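Side-chain contacts in protein KP700603 (Klebsiella pneumoniae 700603, PDB 5KVK), which is of unknown function but belongs to the competence-damaged protein (CinA) superfamily: residues W127-W130 with Q135-T138; E137-R142 with V155-A160. One frame throughout, in Å; residues are numbered along the deposited sequence.

Contact 1. Residues W127-W130 with Q135-T138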
ATOM      1  N   TRP A 127     -10.069  -9.303 -10.696  1.00 25.99           N
ATOM      2  CA  TRP A 127      -9.940  -8.528 -11.934  1.00 23.47           C
ATOM      3  C   TRP A 127      -8.656  -7.708 -11.906  1.00 23.63           C
ATOM      4  O   TRP A 127      -8.302  -7.142 -10.865  1.00 24.68           O
ATOM      5  CB  TRP A 127     -11.122  -7.553 -12.069  1.00 24.88           C
ATOM      6  CG  TRP A 127     -12.277  -8.139 -12.845  1.00 28.60           C
ATOM      7  CD1 TRP A 127     -13.418  -8.680 -12.316  1.00 29.22           C
ATOM      8  CD2 TRP A 127     -12.387  -8.251 -14.277  1.00 27.95           C
ATOM      9  NE1 TRP A 127     -14.266  -9.105 -13.353  1.00 31.32           N
ATOM     10  CE2 TRP A 127     -13.646  -8.863 -14.556  1.00 31.31           C
ATOM     11  CE3 TRP A 127     -11.558  -7.887 -15.354  1.00 30.09           C
ATOM     12  CZ2 TRP A 127     -14.091  -9.105 -15.865  1.00 33.59           C
ATOM     13  CZ3 TRP A 127     -12.000  -8.150 -16.651  1.00 34.68           C
ATOM     14  CH2 TRP A 127     -13.252  -8.753 -16.895  1.00 35.21           C
ATOM     15  N   PHE A 128      -8.003  -7.614 -13.057  1.00 22.07           N
ATOM     16  CA  PHE A 128      -6.784  -6.854 -13.248  1.00 23.96           C
ATOM     17  C   PHE A 128      -6.960  -5.845 -14.374  1.00 21.90           C
ATOM     18  O   PHE A 128      -7.615  -6.129 -15.391  1.00 24.19           O
ATOM     19  CB  PHE A 128      -5.632  -7.769 -13.638  1.00 21.67           C
ATOM     20  CG  PHE A 128      -5.319  -8.836 -12.621  1.00 21.23           C
ATOM     21  CD1 PHE A 128      -6.082 -10.024 -12.560  1.00 26.35           C
ATOM     22  CD2 PHE A 128      -4.270  -8.642 -11.727  1.00 22.73           C
ATOM     23  CE1 PHE A 128      -5.766 -11.009 -11.596  1.00 27.64           C
ATOM     24  CE2 PHE A 128      -3.963  -9.617 -10.772  1.00 24.98           C
ATOM     25  CZ  PHE A 128      -4.719 -10.781 -10.710  1.00 26.09           C
ATOM     26  N   ALA A 129      -6.319  -4.703 -14.215  1.00 20.45           N
ATOM     27  CA  ALA A 129      -6.096  -3.804 -15.354  1.00 23.71           C
ATOM     28  C   ALA A 129      -4.634  -3.395 -15.392  1.00 22.93           C
ATOM     29  O   ALA A 129      -4.010  -3.115 -14.345  1.00 19.92           O
ATOM     30  CB  ALA A 129      -7.003  -2.587 -15.241  1.00 23.66           C
ATOM     31  N   TRP A 130      -4.099  -3.302 -16.607  1.00 22.33           N
ATOM     32  CA  TRP A 130      -2.788  -2.745 -16.875  1.00 20.39           C
ATOM     33  C   TRP A 130      -3.035  -1.586 -17.823  1.00 24.58           C
ATOM     34  O   TRP A 130      -3.555  -1.783 -18.920  1.00 26.47           O
ATOM     35  CB  TRP A 130      -1.865  -3.789 -17.530  1.00 21.57           C
ATOM     36  CG  TRP A 130      -1.632  -5.057 -16.759  1.00 23.13           C
ATOM     37  CD1 TRP A 130      -0.542  -5.374 -15.941  1.00 26.16           C
ATOM     38  CD2 TRP A 130      -2.499  -6.182 -16.719  1.00 24.68           C
ATOM     39  NE1 TRP A 130      -0.715  -6.659 -15.404  1.00 24.43           N
ATOM     40  CE2 TRP A 130      -1.906  -7.155 -15.857  1.00 26.46           C
ATOM     41  CE3 TRP A 130      -3.733  -6.480 -17.337  1.00 24.63           C
ATOM     42  CZ2 TRP A 130      -2.506  -8.383 -15.600  1.00 23.31           C
ATOM     43  CZ3 TRP A 130      -4.324  -7.702 -17.103  1.00 25.62           C
ATOM     44  CH2 TRP A 130      -3.692  -8.662 -16.268  1.00 25.43           C
ATOM     45  N   GLN A 135      -4.003   3.444 -22.515  1.00 29.52           N
ATOM     46  CA  GLN A 135      -4.404   2.224 -23.226  1.00 28.70           C
ATOM     47  C   GLN A 135      -4.538   1.121 -22.192  1.00 27.81           C
ATOM     48  O   GLN A 135      -3.545   0.755 -21.566  1.00 25.23           O
ATOM     49  CB  GLN A 135      -3.360   1.850 -24.278  1.00 31.38           C
ATOM     50  CG  GLN A 135      -3.151   2.909 -25.340  1.00 38.03           C
ATOM     51  CD  GLN A 135      -2.146   2.473 -26.448  1.00 39.66           C
ATOM     52  OE1 GLN A 135      -1.469   1.433 -26.314  1.00 38.99           O
ATOM     53  NE2 GLN A 135      -2.078   3.243 -27.530  1.00 40.11           N
ATOM     54  N   ILE A 136      -5.761   0.631 -21.963  1.00 28.07           N
ATOM     55  CA  ILE A 136      -6.033  -0.288 -20.853  1.00 24.68           C
ATOM     56  C   ILE A 136      -6.280  -1.693 -21.399  1.00 26.03           C
ATOM     57  O   ILE A 136      -7.090  -1.897 -22.328  1.00 28.06           O
ATOM     58  CB  ILE A 136      -7.222   0.189 -19.991  1.00 27.34           C
ATOM     59  CG1 ILE A 136      -7.043   1.656 -19.580  1.00 27.37           C
ATOM     60  CG2 ILE A 136      -7.368  -0.731 -18.811  1.00 28.71           C
ATOM     61  CD1 ILE A 136      -8.266   2.273 -18.831  1.00 29.41           C
ATOM     62  N   GLU A 137      -5.571  -2.658 -20.840  1.00 27.27           N
ATOM     63  CA  GLU A 137      -5.928  -4.051 -21.063  1.00 28.80           C
ATOM     64  C   GLU A 137      -6.406  -4.646 -19.740  1.00 26.15           C
ATOM     65  O   GLU A 137      -5.944  -4.251 -18.665  1.00 25.46           O
ATOM     66  CB  GLU A 137      -4.744  -4.845 -21.602  1.00 34.34           C
ATOM     67  CG  GLU A 137      -4.221  -4.250 -22.924  1.00 47.73           C
ATOM     68  CD  GLU A 137      -3.280  -5.169 -23.698  1.00 63.98           C
ATOM     69  OE1 GLU A 137      -2.324  -5.722 -23.104  1.00 64.32           O
ATOM     70  OE2 GLU A 137      -3.528  -5.348 -24.918  1.00 74.27           O
ATOM     71  N   THR A 138      -7.322  -5.624 -19.813  1.00 26.01           N
ATOM     72  CA  THR A 138      -7.881  -6.172 -18.562  1.00 27.70           C
ATOM     73  C   THR A 138      -7.924  -7.702 -18.607  1.00 28.68           C
ATOM     74  O   THR A 138      -7.818  -8.319 -19.677  1.00 30.12           O
ATOM     75  CB  THR A 138      -9.300  -5.700 -18.311  1.00 25.79           C
ATOM     76  OG1 THR A 138     -10.153  -6.150 -19.371  1.00 28.86           O
ATOM     77  CG2 THR A 138      -9.383  -4.157 -18.199  1.00 27.06           C
TER
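Trp130 and Glu137 form a hydrogen-bonded antiparallel pair, the two residues bonding each other twice through their backbones. Trp130 N donates to Glu137 O over 2.9 Å, and Glu137 N donates back to Trp130 O. The next pair, Ala129 with Thr138, is non-hydrogen-bonded, and its CA atoms are accordingly closer, 4.4 Å apart. CA-H...O contacts supplement the ladder: Thr138 CA lies 3.2 Å from Phe128 O, and Ala129 CA is similarly near Glu137 O. The N-to-C directions of 127-130 and 135-138 differ by 154°, near antiparallel with the twist expected of a beta hairpin.

Side-chain packing differs on the two faces. On that of Trp127, Ala129 and Thr138, the benzo edge of the Trp127 indole meets the threonine, with Trp127 CZ3 3.8 Å from Thr138 OG1, which lies near the plane of the indole. With chi1 at 62°, Thr138 CG2 is anti to the carbonyl carbon and meets Ala129 CB at 4.1 Å, while OG1 hydrogen-bonds to Glu86 OE2. Ala129 CB also touches Ile136 CG2 at 4.0 Å. On the other face the Trp130 indole turns its benzo edge to the neighbouring backbone, Trp130 CE3 lying 3.4 Å from Glu137 O, while NE1 bonds to Ala158 O of helix 147-165.

Glu137 forms a salt bridge to Lys165, which also makes a cation-pi contact with Trp130. The reciprocal N-H...O pair defines the register of the hairpin here, while the polar ends of Thr138, Trp130 and Glu137 link it to helices on its two faces.

Contact 2. Residues E137-R142 with V155-A160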
ATOM      1  N   GLU A 137      -5.571  -2.658 -20.840  1.00 27.27           N
ATOM      2  CA  GLU A 137      -5.928  -4.051 -21.063  1.00 28.80           C
ATOM      3  C   GLU A 137      -6.406  -4.646 -19.740  1.00 26.15           C
ATOM      4  O   GLU A 137      -5.944  -4.251 -18.665  1.00 25.46           O
ATOM      5  CB  GLU A 137      -4.744  -4.845 -21.602  1.00 34.34           C
ATOM      6  CG  GLU A 137      -4.221  -4.250 -22.924  1.00 47.73           C
ATOM      7  CD  GLU A 137      -3.280  -5.169 -23.698  1.00 63.98           C
ATOM      8  OE1 GLU A 137      -2.324  -5.722 -23.104  1.00 64.32           O
ATOM      9  OE2 GLU A 137      -3.528  -5.348 -24.918  1.00 74.27           O
ATOM     10  N   THR A 138      -7.322  -5.624 -19.813  1.00 26.01           N
ATOM     11  CA  THR A 138      -7.881  -6.172 -18.562  1.00 27.70           C
ATOM     12  C   THR A 138      -7.924  -7.702 -18.607  1.00 28.68           C
ATOM     13  O   THR A 138      -7.818  -8.319 -19.677  1.00 30.12           O
ATOM     14  CB  THR A 138      -9.300  -5.700 -18.311  1.00 25.79           C
ATOM     15  OG1 THR A 138     -10.153  -6.150 -19.371  1.00 28.86           O
ATOM     16  CG2 THR A 138      -9.383  -4.157 -18.199  1.00 27.06           C
ATOM     17  N   GLN A 139      -8.137  -8.306 -17.435  1.00 26.97           N
ATOM     18  CA  GLN A 139      -8.211  -9.765 -17.356  1.00 27.83           C
ATOM     19  C   GLN A 139      -8.881 -10.173 -16.058  1.00 22.62           C
ATOM     20  O   GLN A 139      -8.496  -9.657 -15.007  1.00 25.66           O
ATOM     21  CB  GLN A 139      -6.803 -10.407 -17.406  1.00 31.31           C
ATOM     22  CG  GLN A 139      -6.809 -11.960 -17.304  1.00 33.20           C
ATOM     23  CD  GLN A 139      -7.422 -12.580 -18.540  1.00 38.41           C
ATOM     24  OE1 GLN A 139      -6.954 -12.316 -19.648  1.00 39.82           O
ATOM     25  NE2 GLN A 139      -8.488 -13.377 -18.368  1.00 40.75           N
ATOM     26  N   ARG A 140      -9.822 -11.137 -16.150  1.00 29.78           N
ATOM     27  CA  ARG A 140     -10.357 -11.805 -14.961  1.00 27.26           C
ATOM     28  C   ARG A 140      -9.647 -13.131 -14.745  1.00 27.08           C
ATOM     29  O   ARG A 140      -9.501 -13.933 -15.685  1.00 31.44           O
ATOM     30  CB  ARG A 140     -11.863 -12.052 -15.064  1.00 33.23           C
ATOM     31  CG  ARG A 140     -12.504 -12.270 -13.661  1.00 33.53           C
ATOM     32  CD  ARG A 140     -13.955 -12.567 -13.827  1.00 44.58           C
ATOM     33  NE  ARG A 140     -14.088 -13.857 -14.480  1.00 56.25           N
ATOM     34  CZ  ARG A 140     -15.248 -14.414 -14.791  1.00 71.73           C
ATOM     35  NH1 ARG A 140     -16.380 -13.767 -14.543  1.00 73.97           N
ATOM     36  NH2 ARG A 140     -15.272 -15.599 -15.387  1.00 77.75           N
ATOM     37  N   MET A 141      -9.293 -13.393 -13.488  1.00 28.08           N
ATOM     38  CA  MET A 141      -8.789 -14.700 -13.077  1.00 27.84           C
ATOM     39  C   MET A 141      -9.618 -15.222 -11.909  1.00 29.97           C
ATOM     40  O   MET A 141     -10.287 -14.460 -11.216  1.00 29.61           O
ATOM     41  CB  MET A 141      -7.302 -14.634 -12.689  1.00 26.71           C
ATOM     42  CG  MET A 141      -6.413 -14.080 -13.827  1.00 28.98           C
ATOM     43  SD  MET A 141      -6.254 -15.212 -15.166  1.00 34.84           S
ATOM     44  CE  MET A 141      -5.214 -16.530 -14.512  1.00 37.37           C
ATOM     45  N   ARG A 142      -9.585 -16.539 -11.701  1.00 31.02           N
ATOM     46  CA  ARG A 142     -10.180 -17.132 -10.491  1.00 30.26           C
ATOM     47  C   ARG A 142      -9.142 -18.056  -9.879  1.00 31.19           C
ATOM     48  O   ARG A 142      -8.989 -19.174 -10.342  1.00 37.85           O
ATOM     49  CB  ARG A 142     -11.472 -17.883 -10.804  1.00 36.03           C
ATOM     50  CG  ARG A 142     -12.339 -18.134  -9.576  1.00 45.42           C
ATOM     51  CD  ARG A 142     -12.274 -19.540  -9.098  1.00 57.46           C
ATOM     52  NE  ARG A 142     -13.428 -19.812  -8.246  1.00 65.99           N
ATOM     53  CZ  ARG A 142     -13.799 -21.027  -7.841  1.00 74.69           C
ATOM     54  NH1 ARG A 142     -13.080 -22.094  -8.187  1.00 75.85           N
ATOM     55  NH2 ARG A 142     -14.875 -21.174  -7.072  1.00 77.27           N
ATOM     56  N   VAL A 155      -0.669 -11.171  -6.996  1.00 20.30           N
ATOM     57  CA  VAL A 155       0.497 -10.285  -7.109  1.00 23.68           C
ATOM     58  C   VAL A 155       1.431 -10.809  -8.208  1.00 25.19           C
ATOM     59  O   VAL A 155       1.896 -10.048  -9.077  1.00 25.37           O
ATOM     60  CB  VAL A 155       1.224 -10.205  -5.743  1.00 24.95           C
ATOM     61  CG1 VAL A 155       2.644  -9.601  -5.873  1.00 25.64           C
ATOM     62  CG2 VAL A 155       0.352  -9.394  -4.709  1.00 25.67           C
ATOM     63  N   ARG A 156       1.741 -12.124  -8.182  1.00 23.42           N
ATOM     64  CA  ARG A 156       2.643 -12.643  -9.202  0.50 24.82           C
ATOM     65  C   ARG A 156       2.022 -12.543 -10.583  1.00 28.09           C
ATOM     66  O   ARG A 156       2.697 -12.154 -11.535  1.00 30.07           O
ATOM     67  CB  ARG A 156       3.047 -14.089  -8.900  0.50 26.00           C
ATOM     68  CG  ARG A 156       4.154 -14.168  -7.859  0.50 26.48           C
ATOM     69  CD  ARG A 156       4.733 -15.564  -7.713  0.50 29.18           C
ATOM     70  NE  ARG A 156       3.706 -16.502  -7.284  0.50 28.93           N
ATOM     71  CZ  ARG A 156       3.456 -16.828  -6.026  0.50 28.15           C
ATOM     72  NH1 ARG A 156       4.140 -16.298  -5.027  0.50 27.44           N
ATOM     73  NH2 ARG A 156       2.480 -17.679  -5.780  0.50 27.75           N
ATOM     74  N   PHE A 157       0.720 -12.882 -10.710  1.00 25.58           N
ATOM     75  CA  PHE A 157       0.092 -12.763 -12.027  1.00 25.93           C
ATOM     76  C   PHE A 157       0.168 -11.330 -12.560  1.00 25.19           C
ATOM     77  O   PHE A 157       0.444 -11.123 -13.756  1.00 25.45           O
ATOM     78  CB  PHE A 157      -1.355 -13.230 -11.988  1.00 25.91           C
ATOM     79  CG  PHE A 157      -2.011 -13.214 -13.361  1.00 27.77           C
ATOM     80  CD1 PHE A 157      -2.965 -12.245 -13.680  1.00 26.52           C
ATOM     81  CD2 PHE A 157      -1.643 -14.158 -14.321  1.00 34.24           C
ATOM     82  CE1 PHE A 157      -3.558 -12.245 -14.965  1.00 26.90           C
ATOM     83  CE2 PHE A 157      -2.215 -14.134 -15.587  1.00 35.06           C
ATOM     84  CZ  PHE A 157      -3.159 -13.160 -15.899  1.00 30.42           C
ATOM     85  N   ALA A 158      -0.068 -10.333 -11.694  1.00 23.60           N
ATOM     86  CA  ALA A 158      -0.025  -8.935 -12.148  1.00 22.40           C
ATOM     87  C   ALA A 158       1.329  -8.642 -12.787  1.00 23.81           C
ATOM     88  O   ALA A 158       1.423  -8.032 -13.871  1.00 23.70           O
ATOM     89  CB  ALA A 158      -0.282  -8.014 -10.960  1.00 26.61           C
ATOM     90  N   MET A 159       2.402  -9.135 -12.154  1.00 21.53           N
ATOM     91  CA  MET A 159       3.755  -8.801 -12.614  1.00 26.61           C
ATOM     92  C   MET A 159       4.143  -9.632 -13.818  1.00 26.21           C
ATOM     93  O   MET A 159       4.752  -9.102 -14.765  1.00 26.42           O
ATOM     94  CB  MET A 159       4.777  -8.984 -11.493  1.00 27.30           C
ATOM     95  CG  MET A 159       4.601  -7.924 -10.340  1.00 27.66           C
ATOM     96  SD  MET A 159       4.688  -6.276 -10.995  1.00 32.14           S
ATOM     97  CE  MET A 159       6.451  -6.246 -11.289  1.00 30.15           C
ATOM     98  N   ALA A 160       3.774 -10.924 -13.804  1.00 21.75           N
ATOM     99  CA  ALA A 160       4.140 -11.807 -14.924  1.00 26.25           C
ATOM    100  C   ALA A 160       3.458 -11.351 -16.223  1.00 30.17           C
ATOM    101  O   ALA A 160       4.082 -11.296 -17.286  1.00 29.64           O
ATOM    102  CB  ALA A 160       3.744 -13.228 -14.617  1.00 30.90           C
TER
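Met141 lies across one face of the Phe157 ring, with three successive atoms, CG, SD and CE, over that face; the sulfur makes the Met-aromatic contact and CG a CH-pi one. Met141 CG is nearest, 3.6 Å from Phe157 CE1, and its position 27° off the ring normal supports the CH-pi assignment. The sulfur follows: Met141 SD is 4.2 Å from the centroid of the Phe157 ring, and it too sits over the face. The terminal methyl then reaches the opposite rim of the same face, Met141 CE standing 4.0 Å from Phe157 CE2. Bends at chi2 and chi3 fold the chain so that it runs over the ring instead of extending past it.

Gln139 adds a lighter touch from its aliphatic part, with Gln139 CG 4.0 Å from Phe157 CE1. The amide plane stands 86° from that of the ring, and its nitrogen is engaged within the strand: Gln139 NE2 donates to Arg140 O over 2.9 Å with an essentially straight N-H...O. Arg140 O lies in the plane of the Gln139 amide, yet NE2 stands above the carbonyl plane of Arg140, not on a lone pair.

These contacts join strand 135-142, an outermost strand of the mixed sheet within this chain, to helix 147-165 packed against one face of that sheet. Gln139 and Met141, two residues apart, both direct their CB atoms toward the helix, whereas Arg140 between them points away.

Phe157 projects from the helix toward the strand with CG anti to its backbone nitrogen (chi1 -176°). Phe128, on strand 125-132, meets its ring edge-to-face, and Phe143 also packs against it. Backbone hydrogen bonds between Gln139 and Phe128 and between Met141 and Val126 hold the strand in place behind these side chains.

How the contacts relate
From the N-terminal side, strand 125-132 comes first, and contact 1 closes the short hairpin loop between 127-130 and 135-138. Contact 2 follows along the same returning strand and closes a longer section between 137-142 and 155-160, 12 residues that include the first turns of helix 147-165. The spans follow one another, overlapping at Glu137 and Thr138, and neither nests in the other. Their centres are 9 Å apart, and they meet directly: Phe128 N is 2.9 Å from Gln139 O, a probable hydrogen bond. Together they tie the hairpin at one side of the sheet to helix 147-165, which covers one face of it.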